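Local coordinates for protein endonuclease 2 (Arabidopsis thaliana, PDB 4CXP) that cleaves RNA and single-stranded DNA, and double-stranded DNA less readily, to 5'-phosphorylated products, using divalent metal ions as cofactors, at residues 182-185 against 186-189; 35-38 against 39-43; 229-232 against 233-237. All blocks are in the same frame, centred on the assembly; numbering follows the deposited sequence.

Contact 1. Residues 182-185 against 186-189; sequences KKNI and TTEW. With NAG (2-acetamido-2-deoxy-beta-D-glucopyranose), chain D.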
ATOM      1  N   LYS A 182     -12.925   0.340   9.515  1.00  9.40           N
ATOM      2  CA  LYS A 182     -13.244  -0.926  10.171  1.00 10.35           C
ATOM      3  C   LYS A 182     -14.745  -1.153  10.237  1.00 10.79           C
ATOM      4  O   LYS A 182     -15.236  -2.257   9.990  1.00 11.88           O
ATOM      5  CB  LYS A 182     -12.623  -0.974  11.562  1.00 12.50           C
ATOM      6  CG  LYS A 182     -11.116  -1.140  11.539  1.00 12.99           C
ATOM      7  CD  LYS A 182     -10.479  -0.952  12.904  1.00 17.14           C
ATOM      8  CE  LYS A 182     -10.728  -2.082  13.856  0.30 14.89           C
ATOM      9  NZ  LYS A 182     -10.016  -1.684  15.101  0.30 16.31           N
ATOM     10  N   LYS A 183     -15.511  -0.115  10.550  1.00 11.43           N
ATOM     11  CA  LYS A 183     -16.953  -0.259  10.573  1.00 12.61           C
ATOM     12  C   LYS A 183     -17.489  -0.626   9.197  1.00 11.66           C
ATOM     13  O   LYS A 183     -18.366  -1.483   9.086  1.00 13.47           O
ATOM     14  CB  LYS A 183     -17.611   1.002  11.121  1.00 14.42           C
ATOM     15  CG  LYS A 183     -17.400   1.143  12.629  1.00 20.19           C
ATOM     16  CD  LYS A 183     -18.153   2.306  13.252  0.70 20.71           C
ATOM     17  CE  LYS A 183     -17.831   2.424  14.737  0.70 24.92           C
ATOM     18  NZ  LYS A 183     -16.452   2.935  14.971  0.70 25.22           N
ATOM     19  N   ASN A 184     -16.977   0.001   8.149  1.00 10.68           N
ATOM     20  CA  ASN A 184     -17.455  -0.316   6.816  1.00 10.18           C
ATOM     21  C   ASN A 184     -17.041  -1.711   6.340  1.00  9.95           C
ATOM     22  O   ASN A 184     -17.787  -2.371   5.646  1.00 11.07           O
ATOM     23  CB  ASN A 184     -17.028   0.758   5.830  1.00  9.79           C
ATOM     24  CG  ASN A 184     -17.910   1.983   5.910  1.00 10.54           C
ATOM     25  OD1 ASN A 184     -18.871   2.016   6.671  1.00 12.57           O
ATOM     26  ND2 ASN A 184     -17.586   2.997   5.118  1.00 11.12           N
ATOM     27  N   ILE A 185     -15.860  -2.164   6.745  1.00  9.36           N
ATOM     28  CA  ILE A 185     -15.430  -3.540   6.468  1.00  9.88           C
ATOM     29  C   ILE A 185     -16.475  -4.526   6.990  1.00 11.25           C
ATOM     30  O   ILE A 185     -16.786  -5.514   6.335  1.00 12.59           O
ATOM     31  CB  ILE A 185     -14.033  -3.783   7.050  1.00  9.94           C
ATOM     32  CG1 ILE A 185     -12.984  -3.115   6.150  1.00  9.61           C
ATOM     33  CG2 ILE A 185     -13.753  -5.268   7.267  1.00 11.17           C
ATOM     34  CD1 ILE A 185     -11.609  -2.986   6.772  1.00 10.20           C
ATOM     35  N   THR A 186     -17.042  -4.239   8.153  1.00 13.20           N
ATOM     36  CA  THR A 186     -18.059  -5.080   8.765  1.00 16.25           C
ATOM     37  C   THR A 186     -19.446  -4.912   8.154  1.00 17.96           C
ATOM     38  O   THR A 186     -20.123  -5.913   7.907  1.00 21.23           O
ATOM     39  CB  THR A 186     -18.160  -4.752  10.268  1.00 18.31           C
ATOM     40  OG1 THR A 186     -16.878  -4.947  10.860  1.00 20.74           O
ATOM     41  CG2 THR A 186     -19.207  -5.607  10.980  1.00 20.79           C
ATOM     42  N   THR A 187     -19.883  -3.666   7.967  1.00 17.58           N
ATOM     43  CA  THR A 187     -21.300  -3.352   7.705  1.00 20.14           C
ATOM     44  C   THR A 187     -21.660  -3.008   6.264  1.00 20.09           C
ATOM     45  O   THR A 187     -22.825  -3.098   5.884  1.00 25.13           O
ATOM     46  CB  THR A 187     -21.798  -2.182   8.583  1.00 24.98           C
ATOM     47  OG1 THR A 187     -21.160  -0.960   8.187  1.00 27.38           O
ATOM     48  CG2 THR A 187     -21.529  -2.467  10.054  1.00 27.78           C
ATOM     49  N   GLU A 188     -20.685  -2.570   5.478  1.00 16.46           N
ATOM     50  CA  GLU A 188     -20.933  -2.135   4.099  1.00 17.18           C
ATOM     51  C   GLU A 188     -20.313  -3.037   3.060  1.00 14.83           C
ATOM     52  O   GLU A 188     -20.850  -3.203   1.971  1.00 17.79           O
ATOM     53  CB  GLU A 188     -20.396  -0.711   3.896  1.00 19.46           C
ATOM     54  CG  GLU A 188     -21.075   0.351   4.741  1.00 23.41           C
ATOM     55  CD  GLU A 188     -22.551   0.511   4.442  1.00 28.36           C
ATOM     56  OE1 GLU A 188     -22.949   0.331   3.280  1.00 29.46           O
ATOM     57  OE2 GLU A 188     -23.303   0.859   5.374  1.00 39.16           O
ATOM     58  N   TRP A 189     -19.151  -3.601   3.385  1.00 12.19           N
ATOM     59  CA  TRP A 189     -18.315  -4.249   2.398  1.00 10.95           C
ATOM     60  C   TRP A 189     -18.096  -5.731   2.653  1.00 10.14           C
ATOM     61  O   TRP A 189     -17.177  -6.308   2.088  1.00 10.98           O
ATOM     62  CB  TRP A 189     -16.952  -3.543   2.297  1.00 11.13           C
ATOM     63  CG  TRP A 189     -17.021  -2.077   2.059  1.00 12.03           C
ATOM     64  CD1 TRP A 189     -17.974  -1.389   1.370  1.00 15.30           C
ATOM     65  CD2 TRP A 189     -16.087  -1.107   2.527  1.00 10.43           C
ATOM     66  NE1 TRP A 189     -17.697  -0.044   1.403  1.00 15.78           N
ATOM     67  CE2 TRP A 189     -16.547   0.161   2.112  1.00 11.72           C
ATOM     68  CE3 TRP A 189     -14.930  -1.181   3.287  1.00  9.55           C
ATOM     69  CZ2 TRP A 189     -15.872   1.326   2.407  1.00 11.15           C
ATOM     70  CZ3 TRP A 189     -14.261  -0.037   3.581  1.00  9.59           C
ATOM     71  CH2 TRP A 189     -14.722   1.215   3.134  1.00 10.55           C
TER
HETATM   72  C1  NAG D   1     -18.432   4.183   5.096  1.00 10.96           C
HETATM   73  C2  NAG D   1     -17.711   5.359   4.446  1.00 10.33           C
HETATM   74  C3  NAG D   1     -18.655   6.549   4.345  1.00 10.68           C
HETATM   75  C4  NAG D   1     -19.926   6.143   3.620  1.00 11.14           C
HETATM   76  C5  NAG D   1     -20.527   4.896   4.257  1.00 13.05           C
HETATM   77  C6  NAG D   1     -21.741   4.360   3.508  1.00 15.46           C
HETATM   78  C7  NAG D   1     -15.340   5.146   4.923  1.00  9.15           C
HETATM   79  C8  NAG D   1     -14.168   5.577   5.746  1.00  9.35           C
HETATM   80  N2  NAG D   1     -16.511   5.711   5.174  1.00  9.30           N
HETATM   81  O3  NAG D   1     -18.002   7.616   3.684  1.00 11.62           O
HETATM   82  O4  NAG D   1     -20.834   7.225   3.684  1.00 12.70           O
HETATM   83  O5  NAG D   1     -19.554   3.866   4.286  1.00 12.49           O
HETATM   84  O6  NAG D   1     -21.399   4.055   2.176  1.00 18.59           O
HETATM   85  O7  NAG D   1     -15.205   4.247   4.080  1.00 10.60           O
HETATM   86  O   HOH W   1     -13.961  -4.469  10.953  1.00 15.63           O

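Contact 2. Residues 35-38 against 39-43; sequences GDLS and SLCLW. With SO4 (sulfate ion), chain K.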
ATOM      1  N   GLY A  35       4.790  -3.721  20.717  1.00 14.43           N
ATOM      2  CA  GLY A  35       3.778  -4.632  20.223  1.00 14.03           C
ATOM      3  C   GLY A  35       2.989  -4.155  19.017  1.00 12.63           C
ATOM      4  O   GLY A  35       2.132  -4.888  18.525  1.00 14.45           O
ATOM      5  N   ASP A  36       3.258  -2.939  18.533  1.00 12.37           N
ATOM      6  CA  ASP A  36       2.420  -2.267  17.533  1.00 12.34           C
ATOM      7  C   ASP A  36       3.089  -2.300  16.164  1.00 11.30           C
ATOM      8  O   ASP A  36       4.054  -1.588  15.920  1.00 12.39           O
ATOM      9  CB  ASP A  36       2.187  -0.832  18.024  1.00 13.89           C
ATOM     10  CG  ASP A  36       1.267  -0.029  17.152  1.00 17.46           C
ATOM     11  OD1 ASP A  36       0.840  -0.496  16.092  1.00 16.22           O
ATOM     12  OD2 ASP A  36       0.975   1.125  17.534  1.00 24.79           O
ATOM     13  N   LEU A  37       2.555  -3.112  15.266  1.00 11.42           N
ATOM     14  CA  LEU A  37       3.097  -3.239  13.930  1.00 11.17           C
ATOM     15  C   LEU A  37       3.119  -1.876  13.224  1.00 10.82           C
ATOM     16  O   LEU A  37       4.065  -1.549  12.506  1.00 11.77           O
ATOM     17  CB  LEU A  37       2.263  -4.246  13.126  1.00 12.44           C
ATOM     18  CG  LEU A  37       2.671  -4.447  11.663  1.00 12.62           C
ATOM     19  CD1 LEU A  37       4.102  -4.971  11.513  1.00 13.86           C
ATOM     20  CD2 LEU A  37       1.676  -5.384  11.008  1.00 14.44           C
ATOM     21  N   SER A  38       2.062  -1.092  13.406  1.00 10.97           N
ATOM     22  CA  SER A  38       1.951   0.195  12.751  1.00 11.94           C
ATOM     23  C   SER A  38       3.039   1.175  13.129  1.00 13.17           C
ATOM     24  O   SER A  38       3.316   2.072  12.368  1.00 17.80           O
ATOM     25  CB  SER A  38       0.563   0.796  12.962  1.00 12.36           C
ATOM     26  OG  SER A  38       0.407   1.365  14.234  1.00 14.34           O
ATOM     27  N   SER A  39       3.724   0.966  14.238  1.00 11.62           N
ATOM     28  CA  SER A  39       4.817   1.854  14.614  1.00 12.72           C
ATOM     29  C   SER A  39       6.034   1.699  13.707  1.00 12.37           C
ATOM     30  O   SER A  39       6.885   2.558  13.703  1.00 15.59           O
ATOM     31  CB  SER A  39       5.217   1.645  16.053  1.00 15.54           C
ATOM     32  OG  SER A  39       5.903   0.439  16.212  1.00 17.74           O
ATOM     33  N   LEU A  40       6.093   0.621  12.922  1.00 11.80           N
ATOM     34  CA  LEU A  40       7.228   0.342  12.041  1.00 12.32           C
ATOM     35  C   LEU A  40       6.824   0.144  10.575  1.00 11.83           C
ATOM     36  O   LEU A  40       7.605  -0.319   9.764  1.00 12.90           O
ATOM     37  CB  LEU A  40       7.972  -0.886  12.529  1.00 13.07           C
ATOM     38  CG  LEU A  40       8.839  -0.630  13.755  1.00 14.11           C
ATOM     39  CD1 LEU A  40       9.315  -1.954  14.323  1.00 15.81           C
ATOM     40  CD2 LEU A  40      10.039   0.256  13.417  1.00 16.48           C
ATOM     41  N   CYS A  41       5.615   0.545  10.233  1.00 13.28           N
ATOM     42  CA  CYS A  41       5.192   0.277   8.844  0.50 12.26           C
ATOM     43  C   CYS A  41       5.737   1.280   7.826  1.00 12.40           C
ATOM     44  O   CYS A  41       5.482   1.100   6.645  1.00 12.87           O
ATOM     45  CB  CYS A  41       3.671   0.054   8.715  0.50 11.95           C
ATOM     46  SG  CYS A  41       3.247  -1.619   9.267  0.50 13.72           S
ATOM     47  N   LEU A  42       6.558   2.235   8.260  1.00 12.00           N
ATOM     48  CA  LEU A  42       7.359   3.090   7.367  1.00 12.55           C
ATOM     49  C   LEU A  42       8.853   2.744   7.388  1.00 11.91           C
ATOM     50  O   LEU A  42       9.634   3.358   6.662  1.00 12.45           O
ATOM     51  CB  LEU A  42       7.157   4.586   7.671  1.00 14.02           C
ATOM     52  CG  LEU A  42       6.966   5.526   6.480  1.00 16.20           C
ATOM     53  CD1 LEU A  42       5.771   5.203   5.626  1.00 15.10           C
ATOM     54  CD2 LEU A  42       6.872   6.952   6.993  1.00 16.85           C
ATOM     55  N   TRP A  43       9.245   1.735   8.159  1.00 10.91           N
ATOM     56  CA  TRP A  43      10.650   1.357   8.236  1.00 11.66           C
ATOM     57  C   TRP A  43      11.236   1.111   6.854  1.00 10.66           C
ATOM     58  O   TRP A  43      12.339   1.557   6.562  1.00 11.55           O
ATOM     59  CB  TRP A  43      10.825   0.114   9.118  1.00 12.00           C
ATOM     60  CG  TRP A  43      12.207  -0.438   9.104  1.00 12.18           C
ATOM     61  CD1 TRP A  43      13.253  -0.062   9.891  1.00 14.13           C
ATOM     62  CD2 TRP A  43      12.700  -1.480   8.251  1.00 12.06           C
ATOM     63  NE1 TRP A  43      14.369  -0.787   9.576  1.00 14.69           N
ATOM     64  CE2 TRP A  43      14.059  -1.671   8.577  1.00 13.06           C
ATOM     65  CE3 TRP A  43      12.126  -2.274   7.257  1.00 11.47           C
ATOM     66  CZ2 TRP A  43      14.850  -2.604   7.939  1.00 13.37           C
ATOM     67  CZ3 TRP A  43      12.922  -3.188   6.600  1.00 11.99           C
ATOM     68  CH2 TRP A  43      14.268  -3.356   6.955  1.00 13.14           C
TER
HETATM   69  S   SO4 K 963      16.754   1.271  11.767  0.70 22.47           S
HETATM   70  O1  SO4 K 963      16.100   2.093  10.743  0.70 26.06           O
HETATM   71  O2  SO4 K 963      18.200   1.585  11.765  0.70 25.08           O
HETATM   72  O3  SO4 K 963      16.564  -0.163  11.492  0.70 19.12           O
HETATM   73  O4  SO4 K 963      16.187   1.590  13.094  0.70 27.13           O

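Contact 3. Residues 229-232 against 233-237; sequences DTLE and DEYFY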
ATOM      1  N   ASP A 229      -2.933  22.040 -13.233  1.00 15.60           N
ATOM      2  CA  ASP A 229      -4.285  22.080 -12.669  1.00 15.53           C
ATOM      3  C   ASP A 229      -4.252  22.347 -11.169  1.00 14.70           C
ATOM      4  O   ASP A 229      -3.260  22.040 -10.500  1.00 16.08           O
ATOM      5  CB  ASP A 229      -5.015  20.745 -12.884  1.00 15.54           C
ATOM      6  CG  ASP A 229      -5.519  20.530 -14.303  1.00 17.83           C
ATOM      7  OD1 ASP A 229      -5.490  21.477 -15.119  1.00 20.28           O
ATOM      8  OD2 ASP A 229      -5.977  19.379 -14.559  1.00 19.35           O
ATOM      9  N   THR A 230      -5.353  22.887 -10.657  1.00 14.19           N
ATOM     10  CA  THR A 230      -5.610  22.935  -9.220  1.00 13.46           C
ATOM     11  C   THR A 230      -6.606  21.831  -8.898  1.00 12.60           C
ATOM     12  O   THR A 230      -7.740  21.824  -9.384  1.00 14.11           O
ATOM     13  CB  THR A 230      -6.156  24.298  -8.766  1.00 15.68           C
ATOM     14  OG1 THR A 230      -5.131  25.280  -8.922  1.00 19.58           O
ATOM     15  CG2 THR A 230      -6.577  24.254  -7.314  1.00 16.65           C
ATOM     16  N   LEU A 231      -6.158  20.909  -8.064  1.00 11.04           N
ATOM     17  CA  LEU A 231      -7.004  19.847  -7.550  0.70 10.34           C
ATOM     18  C   LEU A 231      -7.458  20.265  -6.162  1.00 10.57           C
ATOM     19  O   LEU A 231      -6.639  20.595  -5.296  1.00 11.72           O
ATOM     20  CB  LEU A 231      -6.254  18.523  -7.501  0.70 10.20           C
ATOM     21  CG  LEU A 231      -5.722  18.065  -8.861  0.70 12.16           C
ATOM     22  CD1 LEU A 231      -5.143  16.662  -8.711  0.70 11.42           C
ATOM     23  CD2 LEU A 231      -6.731  18.146 -10.000  0.70 13.68           C
ATOM     24  N   GLU A 232      -8.769  20.284  -5.966  1.00 10.26           N
ATOM     25  CA  GLU A 232      -9.340  20.786  -4.728  1.00 10.29           C
ATOM     26  C   GLU A 232     -10.611  19.997  -4.428  1.00  9.59           C
ATOM     27  O   GLU A 232     -10.591  18.787  -4.604  1.00  9.74           O
ATOM     28  CB  GLU A 232      -9.463  22.299  -4.757  1.00 11.39           C
ATOM     29  CG  GLU A 232     -10.219  22.865  -5.922  1.00 12.50           C
ATOM     30  CD  GLU A 232     -10.210  24.382  -5.922  0.70 12.43           C
ATOM     31  OE1 GLU A 232     -10.280  24.966  -4.813  0.70 13.82           O
ATOM     32  OE2 GLU A 232     -10.133  24.985  -7.024  0.70 14.70           O
ATOM     33  N   ASP A 233     -11.699  20.604  -3.945  1.00  9.96           N
ATOM     34  CA  ASP A 233     -12.816  19.809  -3.432  1.00 10.21           C
ATOM     35  C   ASP A 233     -13.359  18.787  -4.433  1.00  9.76           C
ATOM     36  O   ASP A 233     -13.646  17.656  -4.052  1.00 10.15           O
ATOM     37  CB  ASP A 233     -13.970  20.691  -2.943  1.00 10.97           C
ATOM     38  CG  ASP A 233     -13.801  21.202  -1.520  1.00 12.33           C
ATOM     39  OD1 ASP A 233     -12.801  20.884  -0.851  1.00 12.84           O
ATOM     40  OD2 ASP A 233     -14.719  21.923  -1.067  1.00 14.54           O
ATOM     41  N   GLU A 234     -13.546  19.150  -5.699  1.00 10.36           N
ATOM     42  CA  GLU A 234     -14.161  18.212  -6.629  1.00 11.07           C
ATOM     43  C   GLU A 234     -13.328  16.930  -6.718  1.00  9.65           C
ATOM     44  O   GLU A 234     -13.864  15.816  -6.658  1.00 10.58           O
ATOM     45  CB  GLU A 234     -14.331  18.841  -8.006  1.00 12.79           C
ATOM     46  CG  GLU A 234     -14.996  17.951  -9.025  1.00 18.15           C
ATOM     47  CD  GLU A 234     -15.090  18.636 -10.372  0.50 22.22           C
ATOM     48  OE1 GLU A 234     -14.094  18.609 -11.125  0.50 27.54           O
ATOM     49  OE2 GLU A 234     -16.149  19.211 -10.668  0.50 29.28           O
ATOM     50  N   TYR A 235     -12.027  17.080  -6.877  1.00  9.50           N
ATOM     51  CA  TYR A 235     -11.137  15.926  -6.966  1.00  9.13           C
ATOM     52  C   TYR A 235     -11.084  15.180  -5.635  1.00  8.72           C
ATOM     53  O   TYR A 235     -11.140  13.961  -5.596  1.00  8.88           O
ATOM     54  CB  TYR A 235      -9.749  16.372  -7.418  1.00  9.48           C
ATOM     55  CG  TYR A 235      -8.808  15.242  -7.794  1.00  8.99           C
ATOM     56  CD1 TYR A 235      -8.016  14.597  -6.851  1.00  9.15           C
ATOM     57  CD2 TYR A 235      -8.711  14.813  -9.116  1.00  9.74           C
ATOM     58  CE1 TYR A 235      -7.152  13.600  -7.213  1.00  9.03           C
ATOM     59  CE2 TYR A 235      -7.846  13.798  -9.490  1.00  9.43           C
ATOM     60  CZ  TYR A 235      -7.051  13.211  -8.533  1.00  8.61           C
ATOM     61  OH  TYR A 235      -6.159  12.220  -8.839  1.00  9.32           O
ATOM     62  N   PHE A 236     -10.947  15.919  -4.543  1.00  8.50           N
ATOM     63  CA  PHE A 236     -10.894  15.348  -3.218  1.00  8.26           C
ATOM     64  C   PHE A 236     -12.087  14.455  -2.934  1.00  8.03           C
ATOM     65  O   PHE A 236     -11.924  13.290  -2.573  1.00  8.31           O
ATOM     66  CB  PHE A 236     -10.782  16.481  -2.193  1.00  8.56           C
ATOM     67  CG  PHE A 236     -10.852  16.019  -0.763  1.00  8.54           C
ATOM     68  CD1 PHE A 236      -9.808  15.338  -0.181  1.00  8.83           C
ATOM     69  CD2 PHE A 236     -11.980  16.263  -0.004  1.00 10.60           C
ATOM     70  CE1 PHE A 236      -9.867  14.936   1.139  1.00  9.34           C
ATOM     71  CE2 PHE A 236     -12.056  15.863   1.307  1.00 12.17           C
ATOM     72  CZ  PHE A 236     -10.997  15.190   1.888  1.00 10.62           C
ATOM     73  N   TYR A 237     -13.298  14.988  -3.041  1.00  8.91           N
ATOM     74  CA  TYR A 237     -14.470  14.215  -2.656  1.00  9.31           C
ATOM     75  C   TYR A 237     -14.709  13.045  -3.585  1.00  9.29           C
ATOM     76  O   TYR A 237     -15.186  12.004  -3.161  1.00 10.48           O
ATOM     77  CB  TYR A 237     -15.715  15.098  -2.571  1.00  9.70           C
ATOM     78  CG  TYR A 237     -15.709  16.035  -1.398  1.00 10.11           C
ATOM     79  CD1 TYR A 237     -15.720  15.553  -0.120  1.00 11.42           C
ATOM     80  CD2 TYR A 237     -15.740  17.404  -1.591  1.00 11.76           C
ATOM     81  CE1 TYR A 237     -15.732  16.423   0.953  1.00 12.22           C
ATOM     82  CE2 TYR A 237     -15.759  18.277  -0.533  1.00 13.31           C
ATOM     83  CZ  TYR A 237     -15.738  17.783   0.743  1.00 12.26           C
ATOM     84  OH  TYR A 237     -15.765  18.635   1.823  1.00 14.57           O
TER
HETATM   85  O   HOH W   2     -10.793  19.647  -7.927  1.00 11.92           O
HETATM   86  O   HOH W   3     -12.231  23.539  -3.286  1.00 14.39           O

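Contact 1. Residues 182-185 against 186-189
Lys-182 O takes Thr-186 N at 3.3 Å, an ordinary turn near the end of helix 176-187. The same carbonyl also receives a proton from a water that contacts Thr-186 OG1, so the water bridges backbone and hydroxyl. One residue on, Lys-183 O is gripped twice by Thr-187: Thr-187 N comes in the carbonyl plane at 2.9 Å, while OG1 arrives from well above that plane. A chi1 of 68° sets this hydroxyl between its own N and carbonyl carbon, turned back onto the preceding turn.

Asn-184 carries most of the contact. Its O accepts from both Glu-188 N and Trp-189 N, each at 2.9 Å, the second donor lying nearly on the line of the C=O bond; this pair of i+4 and i+5 bonds finishes the helix. Its CB sits over one face of the Trp-189 indole, 3.5 Å from the centroid of the six-membered ring and almost on the ring normal, a CH-pi contact. The indole folds back there because CG stands beside the backbone N, chi1 -53°. Beyond CB the amide is N-glycosylated, ND2 being bonded to C1 of the sugar, and the sugar's acetamide O7 comes to the ring edge, 3.2 Å from Trp-189 CH2. On another flank, Glu-188 CG lies 3.4 Å from Asn-184 OD1. Ile-185 adds CG1 at 4.0 Å from Trp-189 CE3, then packs on Ala-248 and Val-252 of helix 233-262. An alanine in place of Trp-189 would take away the face under Asn-184 CB and the edge beside O7, and the sugar would probably be freer to swing.

Asn-184, Ile-185 and Thr-186 form an Asn-X-Thr sequon, here at a helix C-terminus, with Trp-189 as N-cap of helix 190-197.

Contact 2. Residues 35-38 against 39-43
Ser-39 grips Asp-36 O with two donors, and this is the tight part of the bend. Ser-39 OG meets Asp-36 O in the carbonyl plane at 2.8 Å, whereas Ser-39 N reaches it at 3.1 Å from well above the plane. A chi1 of 73° holds OG between the backbone N and the carbonyl carbon, facing back along the chain. Asp-36 returns the favour within the turn: its OD1 takes Ser-38 OG on the syn side at 2.7 Å, and more weakly Ser-38 N, as in an Asx turn. Next in line, Leu-40 N reaches Leu-37 O at 3.0 Å, the i+3 spacing of a 3-10 turn. Cys-41 SG packs on Leu-37 CG at 3.8 Å, though Cys-41 is modelled in two conformers and this pose is less certain.

The grip then slackens. Cys-41 N points very straight at Ser-38 O, yet at 3.5 Å the bond is weak. From Leu-42 on the chain leaves, carried by a type I beta turn from Leu-40 to Trp-43, and the Trp-43 indole meets a sulfate, probably from the crystallisation liquor. NE1 of Trp-43 donates to sulfate O3 at 3.0 Å, with the anion at the ring edge; Arg-46 NH1 and Arg-50 NH1 also hydrogen-bond the sulfate.

The bend lies in the long loop after helix 19-28. The Cys-41 to Cys-10 disulfide pins it to helix 3-15, where Gln-14 also bonds Leu-37 N, while against helix 111-124 Leu-40 and Trp-43 both rest on Leu-116 and Cys-41 O accepts from ND1 of the zinc ligand His-120.

Contact 3. Residues 229-232 against 233-237
This is a local strand-to-helix junction: strand 230-231, an edge of the three-stranded mixed sheet, turns at the N-cap residue Glu-232 straight into the long C-terminal helix 233-262. The first helical bond fixes the turn, Phe-236 N donating to Glu-232 O at 2.9 Å. Phe-236 CB lies 3.3 Å from Glu-232 O, and its ring goes on to Ala-165 and Leu-169 of helix 153-169.

The capping is done through water. Glu-232 CG stands between its own N and carbonyl carbon, chi1 54°, and the rest of the chain is extended; its OE1 accepts from a water at 2.9 Å, and that water in turn accepts from Asp-233 N at 3.1 Å. A second water is shared by Glu-232 N and Tyr-235 N, so two amides of the first helical turn, Asp-233 N and Tyr-235 N, each donate to a water. The acidic residues Glu-232, Asp-233 and Glu-234 crowd this N-terminus, where the helix dipole would tend to favour their negative charge; Asp-233 OD1 is held by Tyr-147 OH.

Beneath the turn, on the buried side, Leu-231 and Tyr-235 join strand to helix. Tyr-235 sends its ring back under the strand, chi1 of -169° placing CG opposite the backbone N, and its OH bonds Ala-221 O and Trp-157 NE1, which fixes the far end of the ring. Trp-146 and Leu-153 pack against both side chains. Leu-231 is modelled in two conformers, so its exact pose is less certain; in one of them CD1 sits over the centre of the Tyr-235 ring, 3.8 Å from the centroid and 2° off the ring normal.

All three contacts are local turns at the ends or bends of secondary structure, set far apart: centres lie about 24 Å apart for contacts 1 and 2, about 26 Å for contacts 1 and 3, and about 31 Å for contacts 2 and 3. Long helices connect them. Contacts 1 and 2 both pack on helix 3-15, whereas contact 3 starts helix 233-262, which contact 1 meets farther along. Contact 2 is nearest the metal centre, with the Cys-41 side chain about 9 Å from a zinc ion and about 4 Å from that of His-6. Contact 3 stands farther off, the Tyr-235 side chain about 14 Å from a zinc ion, and contact 1 is a peripheral glycan site.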